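Local coordinates for BF1531-like N-terminal domain-containing protein (Bacteroides fragilis, PDB 3SLR) that binds magnesium through its phosphatase-like domain and probably hydrolyses ester bonds, although its exact function and substrate are unknown, at residues L90-L95 with N102-D107. Numbering follows the deposited sequence.
Sequences LEKHSL and NKLADD
Leu104 packs on His93 in a small helix-to-helix contact with no direct hydrogen bond between the two segments. It lies in the FkbH N-terminal domain, which belongs to the SGNH hydrolase clan and is built round a parallel five-stranded sheet. The contact joins the C-terminal end of helix 86-94 to the first turn of helix 104-118. Both helices belong to the connection between the neighbouring strands 79-83 and 122-126, away from the magnesium site. Leu104 CD2 approaches within 3.8 Å of His93 CB and 3.9 Å of His93 CD2. It meets the imidazole obliquely, and the two side chains cross at about a right angle. With chi1 at -171°, Leu104 holds CG anti to N, and this brings both methyls near His93 CB. The histidine ring is fixed by residues outside the two segments. His93 NE2 hydrogen-bonds to Ser145 O, and Phe147 of helix 147-164 packs edge-to-face with the ring. Phe147 also touches Leu104, so the phenyl ring packs on both partners of this contact. The solvent-facing side is polar. Lys92 is nearly fully extended through its first three torsions, and its NZ ends 4.3 Å from Leu104 CD1. Lys92 NZ and Asp107 OD2 are 5.1 Å apart, too far for direct contact, though opposite charges there would probably attract. A water between them lies unusually close to Lys92 NZ, so that bridge is doubtful. Another water accepts from Lys92 NZ and donates to the backbone oxygen of Leu104, with 2.9 Å between that water and Leu104 O.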
loop_
_atom_site.group_PDB
_atom_site.type_symbol
_atom_site.label_atom_id
_atom_site.label_comp_id
_atom_site.label_asym_id
_atom_site.label_seq_id
_atom_site.Cartn_x
_atom_site.Cartn_y
_atom_site.Cartn_z
ATOM N N LEU A 90 17.460 -4.991 -16.615
ATOM C CA LEU A 90 17.740 -4.223 -17.828
ATOM C C LEU A 90 19.163 -4.501 -18.298
ATOM O O LEU A 90 19.404 -4.722 -19.488
ATOM C CB LEU A 90 17.571 -2.725 -17.547
ATOM C CG LEU A 90 17.637 -1.765 -18.733
ATOM C CD1 LEU A 90 16.423 -1.951 -19.600
ATOM C CD2 LEU A 90 17.707 -0.315 -18.225
ATOM N N GLU A 91 20.116 -4.507 -17.364
ATOM C CA GLU A 91 21.487 -4.838 -17.725
ATOM C C GLU A 91 21.600 -6.274 -18.237
ATOM O O GLU A 91 22.250 -6.532 -19.255
ATOM C CB GLU A 91 22.446 -4.610 -16.558
ATOM C CG GLU A 91 23.847 -5.109 -16.894
ATOM C CD GLU A 91 24.911 -4.630 -15.931
ATOM O OE1 GLU A 91 24.672 -4.661 -14.714
ATOM O OE2 GLU A 91 25.996 -4.234 -16.400
ATOM N N LYS A 92 20.969 -7.208 -17.540
ATOM C CA LYS A 92 20.980 -8.613 -17.954
ATOM C C LYS A 92 20.488 -8.772 -19.390
ATOM O O LYS A 92 21.113 -9.444 -20.216
ATOM C CB LYS A 92 20.129 -9.441 -16.989
ATOM C CG LYS A 92 20.097 -10.932 -17.258
ATOM C CD LYS A 92 19.334 -11.654 -16.136
ATOM C CE LYS A 92 19.423 -13.162 -16.266
ATOM N NZ LYS A 92 18.998 -13.594 -17.616
ATOM N N HIS A 93 19.362 -8.131 -19.679
ATOM C CA HIS A 93 18.766 -8.145 -21.010
ATOM C C HIS A 93 19.705 -7.565 -22.073
ATOM O O HIS A 93 19.821 -8.101 -23.169
ATOM C CB HIS A 93 17.427 -7.389 -20.955
ATOM C CG HIS A 93 16.805 -7.120 -22.294
ATOM N ND1 HIS A 93 17.083 -5.986 -23.024
ATOM C CD2 HIS A 93 15.891 -7.817 -23.012
ATOM C CE1 HIS A 93 16.378 -6.002 -24.144
ATOM N NE2 HIS A 93 15.645 -7.104 -24.160
ATOM N N SER A 94 20.391 -6.476 -21.740
ATOM C CA SER A 94 21.190 -5.748 -22.732
ATOM C C SER A 94 22.400 -6.545 -23.228
ATOM O O SER A 94 22.887 -6.305 -24.331
ATOM C CB SER A 94 21.687 -4.426 -22.145
ATOM O OG SER A 94 22.784 -4.662 -21.271
ATOM N N LEU A 95 22.871 -7.488 -22.416
ATOM C CA LEU A 95 24.110 -8.218 -22.715
ATOM C C LEU A 95 23.924 -9.491 -23.548
ATOM O O LEU A 95 24.903 -10.124 -23.945
ATOM C CB LEU A 95 24.847 -8.555 -21.415
ATOM C CG LEU A 95 25.308 -7.327 -20.618
ATOM C CD1 LEU A 95 25.818 -7.700 -19.228
ATOM C CD2 LEU A 95 26.363 -6.557 -21.393
ATOM N N ASN A 102 14.344 -13.083 -25.736
ATOM C CA ASN A 102 12.996 -13.627 -25.877
ATOM C C ASN A 102 12.606 -14.495 -24.690
ATOM O O ASN A 102 11.429 -14.796 -24.485
ATOM C CB ASN A 102 12.885 -14.444 -27.170
ATOM C CG ASN A 102 12.353 -13.633 -28.324
ATOM O OD1 ASN A 102 11.328 -12.966 -28.203
ATOM N ND2 ASN A 102 13.053 -13.679 -29.457
ATOM N N LYS A 103 13.603 -14.890 -23.902
ATOM C CA LYS A 103 13.383 -15.767 -22.760
ATOM C C LYS A 103 13.562 -15.037 -21.431
ATOM O O LYS A 103 13.576 -15.673 -20.380
ATOM C CB LYS A 103 14.357 -16.954 -22.806
ATOM C CG LYS A 103 14.110 -17.921 -23.955
ATOM C CD LYS A 103 15.168 -19.005 -24.009
ATOM C CE LYS A 103 14.957 -19.918 -25.210
ATOM N NZ LYS A 103 16.195 -20.684 -25.557
ATOM N N LEU A 104 13.712 -13.713 -21.473
ATOM C CA LEU A 104 13.990 -12.945 -20.252
ATOM C C LEU A 104 12.909 -13.172 -19.200
ATOM O O LEU A 104 13.184 -13.602 -18.082
ATOM C CB LEU A 104 14.095 -11.446 -20.556
ATOM C CG LEU A 104 14.608 -10.580 -19.395
ATOM C CD1 LEU A 104 16.097 -10.795 -19.189
ATOM C CD2 LEU A 104 14.320 -9.115 -19.642
ATOM N N ALA A 105 11.669 -12.866 -19.556
ATOM C CA ALA A 105 10.567 -13.054 -18.623
ATOM C C ALA A 105 10.421 -14.511 -18.199
ATOM O O ALA A 105 10.295 -14.806 -17.008
ATOM C CB ALA A 105 9.267 -12.537 -19.213
ATOM N N ASP A 106 10.421 -15.418 -19.174
ATOM C CA ASP A 106 10.244 -16.842 -18.877
ATOM C C ASP A 106 11.278 -17.365 -17.878
ATOM O O ASP A 106 10.936 -18.085 -16.945
ATOM C CB ASP A 106 10.295 -17.682 -20.156
ATOM C CG ASP A 106 9.062 -17.502 -21.030
ATOM O OD1 ASP A 106 7.989 -17.155 -20.492
ATOM O OD2 ASP A 106 9.172 -17.724 -22.257
ATOM N N ASP A 107 12.539 -17.005 -18.072
ATOM C CA ASP A 107 13.590 -17.475 -17.172
ATOM C C ASP A 107 13.407 -16.952 -15.747
ATOM O O ASP A 107 13.590 -17.689 -14.769
ATOM C CB ASP A 107 14.975 -17.075 -17.692
ATOM C CG ASP A 107 15.390 -17.857 -18.933
ATOM O OD1 ASP A 107 14.742 -18.877 -19.264
ATOM O OD2 ASP A 107 16.384 -17.455 -19.575
HETATM O O HOH W 1 15.878 -13.570 -16.990
HETATM O O HOH W 2 17.426 -15.252 -18.600
#